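Local coordinates for cortical-lytic enzyme (Clostridium perfringens, PDB 5JIP), which probably acts as a glycoside hydrolase family 25 muramidase that cleaves spore-cortex peptidoglycan during germination, at residues L238-Y241 with K246-V249; N269-L274 with I281-S286. All coordinates share one frame; numbering follows the deposited sequence.

Contact 1 (L238-Y241 with K246-V249); sequences LNAY and KIFV
Y241 and F248 face each other as a hydrogen-bonded antiparallel pair, and their side chains pack against each other on the same face of the sheet. F248 presents its methylene to the flat of the phenol: CB rests over one face of the Y241 ring, 3.4 Å from CZ, toward the rim rather than the centre. The F248 ring then runs on past the phenol. The two planes are almost parallel, at 6°, but slid so far apart that the centroids are 5.0 Å from each other and hardly any ring lies over ring. What reaches over the F248 ring is the hydroxyl, with Y241 OH 3.6 Å from F248 CG. With chi1 at 67°, CG of Y241 sits between the backbone N and the carbonyl carbon, which brings the ring in toward F248. Between the backbones, F248 N donates to Y241 O at 2.8 Å in a nearly straight bond (171°), and Y241 N returns one to F248 O at 3.0 Å. That same F248 O also receives a CA-H contact from A240 CA, 3.1 Å away.

V249 points to the other face of the sheet, where its two methyls divide the work. CG1, anti to the backbone N, meets L238 CD1 at 3.7 Å, while CG2 lies 4.1 Å from A240 CB. I298 of strand 296-304 packs against A240, I247 and V249 on this buried side. The pairing is that of a beta hairpin, which here supplies the first two strands of a fibronectin type III-like sandwich, with Y241 and F248 on its outer face and A240, I247 and V249 turned to the core.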
loop_
_atom_site.group_PDB
_atom_site.type_symbol
_atom_site.label_atom_id
_atom_site.label_comp_id
_atom_site.label_asym_id
_atom_site.label_seq_id
_atom_site.Cartn_x
_atom_site.Cartn_y
_atom_site.Cartn_z
ATOM N N LEU A 238 5.628 11.676 16.677
ATOM C CA LEU A 238 6.441 12.254 15.627
ATOM C C LEU A 238 7.572 13.055 16.250
ATOM O O LEU A 238 7.367 13.807 17.199
ATOM C CB LEU A 238 5.603 13.160 14.729
ATOM C CG LEU A 238 6.342 13.782 13.544
ATOM C CD1 LEU A 238 6.849 12.705 12.570
ATOM C CD2 LEU A 238 5.431 14.825 12.832
ATOM N N ASN A 239 8.758 12.921 15.683
ATOM C CA ASN A 239 9.952 13.566 16.215
ATOM C C ASN A 239 10.919 13.778 15.069
ATOM O O ASN A 239 10.982 12.971 14.141
ATOM C CB ASN A 239 10.618 12.724 17.306
ATOM C CG ASN A 239 11.851 13.395 17.874
ATOM O OD1 ASN A 239 11.788 14.525 18.362
ATOM N ND2 ASN A 239 12.983 12.705 17.804
ATOM N N ALA A 240 11.667 14.870 15.133
ATOM C CA ALA A 240 12.640 15.157 14.096
ATOM C C ALA A 240 13.782 15.961 14.690
ATOM O O ALA A 240 13.595 16.703 15.658
ATOM C CB ALA A 240 12.012 15.948 12.939
ATOM N N TYR A 241 14.956 15.838 14.069
ATOM C CA TYR A 241 16.102 16.670 14.407
ATOM C C TYR A 241 16.930 16.876 13.149
ATOM O O TYR A 241 16.867 16.076 12.206
ATOM C CB TYR A 241 16.940 16.047 15.544
ATOM C CG TYR A 241 17.650 14.747 15.203
ATOM C CD1 TYR A 241 18.906 14.750 14.601
ATOM C CD2 TYR A 241 17.072 13.517 15.501
ATOM C CE1 TYR A 241 19.559 13.574 14.298
ATOM C CE2 TYR A 241 17.714 12.324 15.194
ATOM C CZ TYR A 241 18.959 12.362 14.596
ATOM O OH TYR A 241 19.605 11.195 14.291
ATOM N N LYS A 246 20.916 16.979 6.863
ATOM C CA LYS A 246 19.824 16.016 6.809
ATOM C C LYS A 246 18.819 16.287 7.923
ATOM O O LYS A 246 19.176 16.769 8.999
ATOM C CB LYS A 246 20.378 14.601 6.902
ATOM C CG LYS A 246 21.259 14.226 5.672
ATOM C CD LYS A 246 22.174 13.029 5.952
ATOM C CE LYS A 246 22.927 12.518 4.688
ATOM N NZ LYS A 246 22.962 13.515 3.600
ATOM N N ILE A 247 17.549 15.992 7.639
ATOM C CA ILE A 247 16.501 15.950 8.648
ATOM C C ILE A 247 16.203 14.493 8.959
ATOM O O ILE A 247 15.867 13.711 8.062
ATOM C CB ILE A 247 15.235 16.683 8.185
ATOM C CG1 ILE A 247 15.589 18.098 7.719
ATOM C CG2 ILE A 247 14.244 16.773 9.344
ATOM C CD1 ILE A 247 14.474 18.819 7.020
ATOM N N PHE A 248 16.340 14.122 10.229
ATOM C CA PHE A 248 16.087 12.761 10.691
ATOM C C PHE A 248 14.712 12.749 11.350
ATOM O O PHE A 248 14.513 13.395 12.381
ATOM C CB PHE A 248 17.178 12.315 11.666
ATOM C CG PHE A 248 18.525 12.168 11.019
ATOM C CD1 PHE A 248 19.310 13.283 10.767
ATOM C CD2 PHE A 248 18.996 10.916 10.652
ATOM C CE1 PHE A 248 20.556 13.150 10.158
ATOM C CE2 PHE A 248 20.229 10.771 10.039
ATOM C CZ PHE A 248 21.016 11.886 9.791
ATOM N N VAL A 249 13.766 12.029 10.756
ATOM C CA VAL A 249 12.381 12.015 11.220
ATOM C C VAL A 249 12.025 10.611 11.681
ATOM O O VAL A 249 12.388 9.623 11.037
ATOM C CB VAL A 249 11.409 12.488 10.112
ATOM C CG1 VAL A 249 9.989 12.612 10.664
ATOM C CG2 VAL A 249 11.881 13.812 9.497
#

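Contact 2 (N269-L274 with I281-S286); sequences NYAGTL and IVIDKS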
loop_
_atom_site.group_PDB
_atom_site.type_symbol
_atom_site.label_atom_id
_atom_site.label_comp_id
_atom_site.label_asym_id
_atom_site.label_seq_id
_atom_site.Cartn_x
_atom_site.Cartn_y
_atom_site.Cartn_z
ATOM N N ASN A 269 5.842 20.393 1.238
ATOM C CA ASN A 269 6.368 19.788 0.037
ATOM C C ASN A 269 6.613 18.320 0.314
ATOM O O ASN A 269 7.098 17.951 1.387
ATOM C CB ASN A 269 7.664 20.463 -0.406
ATOM C CG ASN A 269 7.474 21.937 -0.689
ATOM O OD1 ASN A 269 7.993 22.796 0.028
ATOM N ND2 ASN A 269 6.708 22.234 -1.721
ATOM N N TYR A 270 6.269 17.492 -0.656
ATOM C CA TYR A 270 6.425 16.054 -0.499
ATOM C C TYR A 270 7.883 15.685 -0.313
ATOM O O TYR A 270 8.759 16.130 -1.061
ATOM C CB TYR A 270 5.845 15.353 -1.725
ATOM C CG TYR A 270 6.135 13.886 -1.876
ATOM C CD1 TYR A 270 5.363 12.936 -1.214
ATOM C CD2 TYR A 270 7.136 13.438 -2.726
ATOM C CE1 TYR A 270 5.602 11.589 -1.385
ATOM C CE2 TYR A 270 7.382 12.085 -2.895
ATOM C CZ TYR A 270 6.605 11.171 -2.224
ATOM O OH TYR A 270 6.843 9.825 -2.374
ATOM N N ALA A 271 8.137 14.828 0.672
ATOM C CA ALA A 271 9.480 14.358 0.934
ATOM C C ALA A 271 9.657 12.864 0.712
ATOM O O ALA A 271 10.791 12.428 0.515
ATOM C CB ALA A 271 9.891 14.707 2.372
ATOM N N GLY A 272 8.594 12.072 0.732
ATOM C CA GLY A 272 8.747 10.656 0.463
ATOM C C GLY A 272 7.540 9.864 0.910
ATOM O O GLY A 272 6.692 10.336 1.678
ATOM N N THR A 273 7.484 8.635 0.402
ATOM C CA THR A 273 6.476 7.652 0.777
ATOM C C THR A 273 7.163 6.459 1.418
ATOM O O THR A 273 8.144 5.944 0.878
ATOM C CB THR A 273 5.659 7.212 -0.439
ATOM O OG1 THR A 273 5.046 8.362 -1.026
ATOM C CG2 THR A 273 4.586 6.215 -0.051
ATOM N N LEU A 274 6.666 6.044 2.578
ATOM C CA LEU A 274 7.239 4.914 3.306
ATOM C C LEU A 274 6.232 3.770 3.354
ATOM O O LEU A 274 5.019 4.012 3.309
ATOM C CB LEU A 274 7.617 5.301 4.737
ATOM C CG LEU A 274 8.684 6.367 4.984
ATOM C CD1 LEU A 274 9.947 6.046 4.202
ATOM C CD2 LEU A 274 8.136 7.740 4.683
ATOM N N ILE A 281 12.488 8.268 8.332
ATOM C CA ILE A 281 12.980 8.683 7.026
ATOM C C ILE A 281 14.090 9.698 7.265
ATOM O O ILE A 281 14.036 10.499 8.203
ATOM C CB ILE A 281 11.870 9.279 6.126
ATOM C CG1 ILE A 281 12.415 9.568 4.725
ATOM C CG2 ILE A 281 11.323 10.540 6.736
ATOM C CD1 ILE A 281 11.390 10.122 3.695
ATOM N N VAL A 282 15.118 9.640 6.436
ATOM C CA VAL A 282 16.194 10.619 6.457
ATOM C C VAL A 282 16.025 11.467 5.215
ATOM O O VAL A 282 15.975 10.933 4.105
ATOM C CB VAL A 282 17.572 9.946 6.484
ATOM C CG1 VAL A 282 18.663 10.999 6.677
ATOM C CG2 VAL A 282 17.609 8.853 7.547
ATOM N N ILE A 283 15.918 12.773 5.398
ATOM C CA ILE A 283 15.567 13.698 4.327
ATOM C C ILE A 283 16.758 14.599 4.057
ATOM O O ILE A 283 17.289 15.230 4.980
ATOM C CB ILE A 283 14.337 14.544 4.685
ATOM C CG1 ILE A 283 13.138 13.638 4.949
ATOM C CG2 ILE A 283 14.032 15.542 3.576
ATOM C CD1 ILE A 283 11.926 14.403 5.449
ATOM N N ASP A 284 17.140 14.693 2.784
ATOM C CA ASP A 284 18.202 15.586 2.343
ATOM C C ASP A 284 17.669 17.014 2.258
ATOM O O ASP A 284 16.759 17.299 1.466
ATOM C CB ASP A 284 18.736 15.096 0.992
ATOM C CG ASP A 284 20.001 15.806 0.562
ATOM O OD1 ASP A 284 20.133 17.013 0.840
ATOM O OD2 ASP A 284 20.861 15.153 -0.063
ATOM N N LYS A 285 18.254 17.919 3.064
ATOM C CA LYS A 285 17.755 19.292 3.171
ATOM C C LYS A 285 17.884 20.071 1.875
ATOM O O LYS A 285 17.104 21.007 1.640
ATOM C CB LYS A 285 18.511 20.045 4.259
ATOM C CG LYS A 285 18.073 19.734 5.658
ATOM C CD LYS A 285 19.046 20.340 6.665
ATOM C CE LYS A 285 18.891 21.845 6.735
ATOM N NZ LYS A 285 19.741 22.440 7.804
ATOM N N SER A 286 18.873 19.727 1.049
ATOM C CA SER A 286 19.144 20.486 -0.166
ATOM C C SER A 286 18.004 20.406 -1.163
ATOM O O SER A 286 17.930 21.237 -2.070
ATOM C CB SER A 286 20.418 19.973 -0.819
ATOM O OG SER A 286 20.224 18.664 -1.293
#
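D284 OD1, one residue beyond the I283 that packs on A271, takes two bonds from a single residue: S286 OG at 2.7 Å and S286 N at 3.0 Å, both from the same face of the carboxylate. The backbone bond closes an Asx turn where the strand gives way to a 3-10 segment. Upstream of it, strands 269-275 and 280-284 belong to the two facing sheets of a fibronectin type III-like beta sandwich. No hydrogen bond joins these segments, and the contact is made by methyl groups. I283 CD1 meets A271 CB at 3.7 Å. I281 holds its CG1 branch anti to the backbone N (chi1 -174°) and extends CD1 to within 4.0 Å of A271 O and 4.2 Å of the bare CA of G272. The L274 side chain crosses that of I281 at about a right angle, CD2 against CD1. A271 and G272 both pair with V264 in a classic beta bulge. On the far side of the strand, Y270 packs ring to ring with Y270 of the second subunit. Within the strand, the ring of Y270 lies with one face under G272 N, and Y270 OH donates to T273 OG1 at 2.7 Å.

How the contacts relate
The two contacts follow one another along the chain, contact 1 closing before contact 2 opens, with their centres about 10 Å apart. Strands 246-250 and 280-284 join them as neighbours in the three-stranded sheet: I247 N lies 2.8 Å from I283 O, and V249 N 3.0 Å from I281 O, both probable hydrogen bonds. Contact 1 therefore builds one sheet from within, whereas contact 2 spans from it to strand 269-275 of the four-stranded sheet. The centres of contacts 1 and 2 lie about 32 Å and about 29 Å from the centre of the chain, away from the magnesium site, in two antiparallel sheets that are separate from the mixed, largely parallel sheet earlier in the chain.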